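Cytochrome c' (Rhodopseudomonas palustris, PDB 1MQV) carries a covalently bound high-spin heme c whose iron lacks a sixth ligand, and probably transfers electrons, although its exact function is not known. Local coordinates at residues K9-Q14 / P52-A57. The protein carries 3 engineered substitutions. Sequence-based numbering, arbitrary orientation.
Sequences KAILKQ and PALFPA. With HEC (heme c), chain C.
I11 and L54 meet methyl to methyl, CD1 on CD1 at 3.6 Å, their side chains crossing at about a right angle. One layer nearer the heme, L12 CD1 comes up to the rim of the F55 ring, close to the ring plane, with CZ 4.4 Å away. No hydrogen bond crosses between 9-14 and 52-57, and their direct contact is small and wholly apolar, a worked example of a thin apolar seam whose inner half also faces the cofactor. The same two inner residues also touch heme c. L12 sets CD2 3.5 Å from the heme FE, while its CD1 lies 3.5 Å from C4D of the porphyrin. With CG anti to the carbonyl carbon (chi1 -67°), the leucine fork lies against the heme face. This is the arrangement of cytochrome c', a four-helix bundle in which H117 is the axial ligand and a leucine from helix 4-27 occupies the other side, consistent with an iron that has no sixth ligand. F55, from the loop between helices 34-50 and 75-95, places CE2 3.6 Å from the heme methyl CMD, and its ring also packs edge-to-face with F78. At the propionates the contact is of another kind: the aliphatic part of K9 runs past both of them, with CG 3.4 Å from O2A and CE 3.6 Å from O1D. A bend at chi3 (144°) precedes the terminal amine, which is hydrogen-bonded to D64 O. An alanine here, keeping only CB, removes the amine, which would probably leave D64 O without this partner and both propionates less covered by the lysine's alkyl chain. R8, one residue before K9 on the same helix, is hydrogen-bonded through NE to the heme and through NH1 to L54 O, joining helix, heme and loop.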
loop_
_atom_site.group_PDB
_atom_site.type_symbol
_atom_site.label_atom_id
_atom_site.label_comp_id
_atom_site.label_asym_id
_atom_site.label_seq_id
_atom_site.Cartn_x
_atom_site.Cartn_y
_atom_site.Cartn_z
ATOM N N LYS A 9 -7.870 -3.423 7.833
ATOM C CA LYS A 9 -8.529 -3.723 6.572
ATOM C C LYS A 9 -9.139 -2.461 5.971
ATOM O O LYS A 9 -9.202 -2.321 4.735
ATOM C CB LYS A 9 -9.622 -4.792 6.788
ATOM C CG LYS A 9 -9.120 -6.260 6.806
ATOM C CD LYS A 9 -10.343 -7.152 7.141
ATOM C CE LYS A 9 -10.339 -8.472 6.432
ATOM N NZ LYS A 9 -11.606 -9.170 6.775
ATOM N N ALA A 10 -9.581 -1.542 6.834
ATOM C CA ALA A 10 -10.177 -0.297 6.369
ATOM C C ALA A 10 -9.098 0.566 5.702
ATOM O O ALA A 10 -9.318 1.176 4.650
ATOM C CB ALA A 10 -10.813 0.469 7.531
ATOM N N ILE A 11 -7.927 0.596 6.311
ATOM C CA ILE A 11 -6.820 1.388 5.754
ATOM C C ILE A 11 -6.325 0.744 4.434
ATOM O O ILE A 11 -6.033 1.454 3.474
ATOM C CB ILE A 11 -5.652 1.482 6.746
ATOM C CG1 ILE A 11 -6.031 2.400 7.916
ATOM C CG2 ILE A 11 -4.368 1.990 6.017
ATOM C CD1 ILE A 11 -5.130 2.184 9.146
ATOM N N LEU A 12 -6.225 -0.581 4.379
ATOM C CA LEU A 12 -5.748 -1.233 3.152
ATOM C C LEU A 12 -6.797 -1.109 2.063
ATOM O O LEU A 12 -6.465 -1.045 0.884
ATOM C CB LEU A 12 -5.380 -2.707 3.404
ATOM C CG LEU A 12 -4.164 -2.865 4.306
ATOM C CD1 LEU A 12 -4.220 -4.204 5.039
ATOM C CD2 LEU A 12 -2.858 -2.793 3.392
ATOM N N LYS A 13 -8.077 -1.064 2.442
ATOM C CA LYS A 13 -9.124 -0.881 1.440
ATOM C C LYS A 13 -8.933 0.504 0.823
ATOM O O LYS A 13 -9.050 0.663 -0.411
ATOM C CB LYS A 13 -10.520 -1.015 2.086
ATOM C CG LYS A 13 -11.672 -0.758 1.137
ATOM C CD LYS A 13 -12.996 -1.174 1.804
ATOM C CE LYS A 13 -14.205 -0.653 1.035
ATOM N NZ LYS A 13 -14.139 -0.963 -0.413
ATOM N N GLN A 14 -8.642 1.503 1.658
ATOM C CA GLN A 14 -8.389 2.867 1.159
ATOM C C GLN A 14 -7.173 2.838 0.224
ATOM O O GLN A 14 -7.172 3.505 -0.817
ATOM C CB GLN A 14 -8.062 3.882 2.288
ATOM C CG GLN A 14 -9.015 3.952 3.468
ATOM C CD GLN A 14 -8.405 4.739 4.629
ATOM O OE1 GLN A 14 -8.640 4.433 5.808
ATOM N NE2 GLN A 14 -7.614 5.763 4.296
ATOM N N PRO A 52 2.178 -0.413 10.246
ATOM C CA PRO A 52 3.109 -1.159 11.104
ATOM C C PRO A 52 2.641 -1.347 12.526
ATOM O O PRO A 52 3.085 -2.266 13.197
ATOM C CB PRO A 52 4.362 -0.305 11.063
ATOM C CG PRO A 52 4.349 0.165 9.622
ATOM C CD PRO A 52 2.904 0.624 9.480
ATOM N N ALA A 53 1.759 -0.462 12.983
ATOM C CA ALA A 53 1.283 -0.556 14.351
ATOM C C ALA A 53 0.009 -1.408 14.487
ATOM O O ALA A 53 -0.504 -1.577 15.591
ATOM C CB ALA A 53 1.049 0.837 14.905
ATOM N N LEU A 54 -0.460 -1.996 13.395
ATOM C CA LEU A 54 -1.724 -2.773 13.447
ATOM C C LEU A 54 -1.703 -4.287 13.223
ATOM O O LEU A 54 -2.737 -4.881 12.865
ATOM C CB LEU A 54 -2.707 -2.128 12.467
ATOM C CG LEU A 54 -2.967 -0.663 12.655
ATOM C CD1 LEU A 54 -3.907 -0.201 11.509
ATOM C CD2 LEU A 54 -3.671 -0.438 13.998
ATOM N N PHE A 55 -0.535 -4.923 13.374
ATOM C CA PHE A 55 -0.437 -6.363 13.200
ATOM C C PHE A 55 0.156 -7.034 14.452
ATOM O O PHE A 55 1.258 -7.553 14.435
ATOM C CB PHE A 55 0.417 -6.725 11.954
ATOM C CG PHE A 55 -0.271 -6.412 10.642
ATOM C CD1 PHE A 55 -0.253 -5.105 10.127
ATOM C CD2 PHE A 55 -0.985 -7.398 9.951
ATOM C CE1 PHE A 55 -0.937 -4.790 8.957
ATOM C CE2 PHE A 55 -1.677 -7.086 8.763
ATOM C CZ PHE A 55 -1.644 -5.773 8.271
ATOM N N PRO A 56 -0.591 -7.039 15.564
ATOM C CA PRO A 56 -0.078 -7.664 16.793
ATOM C C PRO A 56 -0.188 -9.186 16.765
ATOM O O PRO A 56 -1.115 -9.733 16.185
ATOM C CB PRO A 56 -0.962 -7.053 17.884
ATOM C CG PRO A 56 -2.323 -6.956 17.177
ATOM C CD PRO A 56 -1.978 -6.542 15.727
ATOM N N ALA A 57 0.761 -9.879 17.395
ATOM C CA ALA A 57 0.699 -11.338 17.426
ATOM C C ALA A 57 -0.604 -11.855 18.105
ATOM O O ALA A 57 -1.089 -12.933 17.769
ATOM C CB ALA A 57 1.947 -11.898 18.133
HETATM FE FE HEC C . -2.169 -5.063 0.864
HETATM C CHA HEC C . -4.880 -6.486 2.265
HETATM C CHB HEC C . -4.203 -3.315 -1.259
HETATM C CHC HEC C . 0.421 -3.075 -0.029
HETATM C CHD HEC C . -0.088 -6.500 3.336
HETATM N NA HEC C . -4.196 -4.936 0.551
HETATM C C1A HEC C . -5.131 -5.623 1.263
HETATM C C2A HEC C . -6.415 -5.290 0.768
HETATM C C3A HEC C . -6.265 -4.385 -0.289
HETATM C C4A HEC C . -4.836 -4.182 -0.385
HETATM C CMA HEC C . -7.219 -3.707 -1.221
HETATM C CAA HEC C . -7.727 -5.898 1.247
HETATM C CBA HEC C . -8.275 -5.073 2.390
HETATM C CGA HEC C . -9.690 -5.522 2.779
HETATM O O1A HEC C . -10.637 -4.843 2.370
HETATM O O2A HEC C . -9.827 -6.543 3.481
HETATM N NB HEC C . -1.946 -3.577 -0.368
HETATM C C1B HEC C . -2.842 -3.041 -1.278
HETATM C C2B HEC C . -2.221 -2.087 -2.222
HETATM C C3B HEC C . -0.925 -2.027 -1.884
HETATM C C4B HEC C . -0.758 -2.926 -0.705
HETATM C CMB HEC C . -2.991 -1.383 -3.381
HETATM C CAB HEC C . 0.148 -1.258 -2.513
HETATM C CBB HEC C . 0.052 0.110 -2.808
HETATM N NC HEC C . -0.293 -4.792 1.561
HETATM C C1C HEC C . 0.676 -3.930 1.049
HETATM C C2C HEC C . 1.928 -4.114 1.675
HETATM C C3C HEC C . 1.841 -5.098 2.625
HETATM C C4C HEC C . 0.408 -5.513 2.518
HETATM C CMC HEC C . 3.270 -3.450 1.213
HETATM C CAC HEC C . 2.810 -5.745 3.497
HETATM C CBC HEC C . 4.035 -5.005 3.837
HETATM N ND HEC C . -2.377 -6.269 2.487
HETATM C C1D HEC C . -1.467 -6.871 3.318
HETATM C C2D HEC C . -2.107 -7.856 4.215
HETATM C C3D HEC C . -3.440 -7.829 3.882
HETATM C C4D HEC C . -3.624 -6.832 2.829
HETATM C CMD HEC C . -1.357 -8.490 5.424
HETATM C CAD HEC C . -4.569 -8.673 4.643
HETATM C CBD HEC C . -5.111 -7.693 5.728
HETATM C CGD HEC C . -6.051 -8.436 6.674
HETATM O O1D HEC C . -6.873 -9.185 6.128
HETATM O O2D HEC C . -5.946 -8.275 7.906
#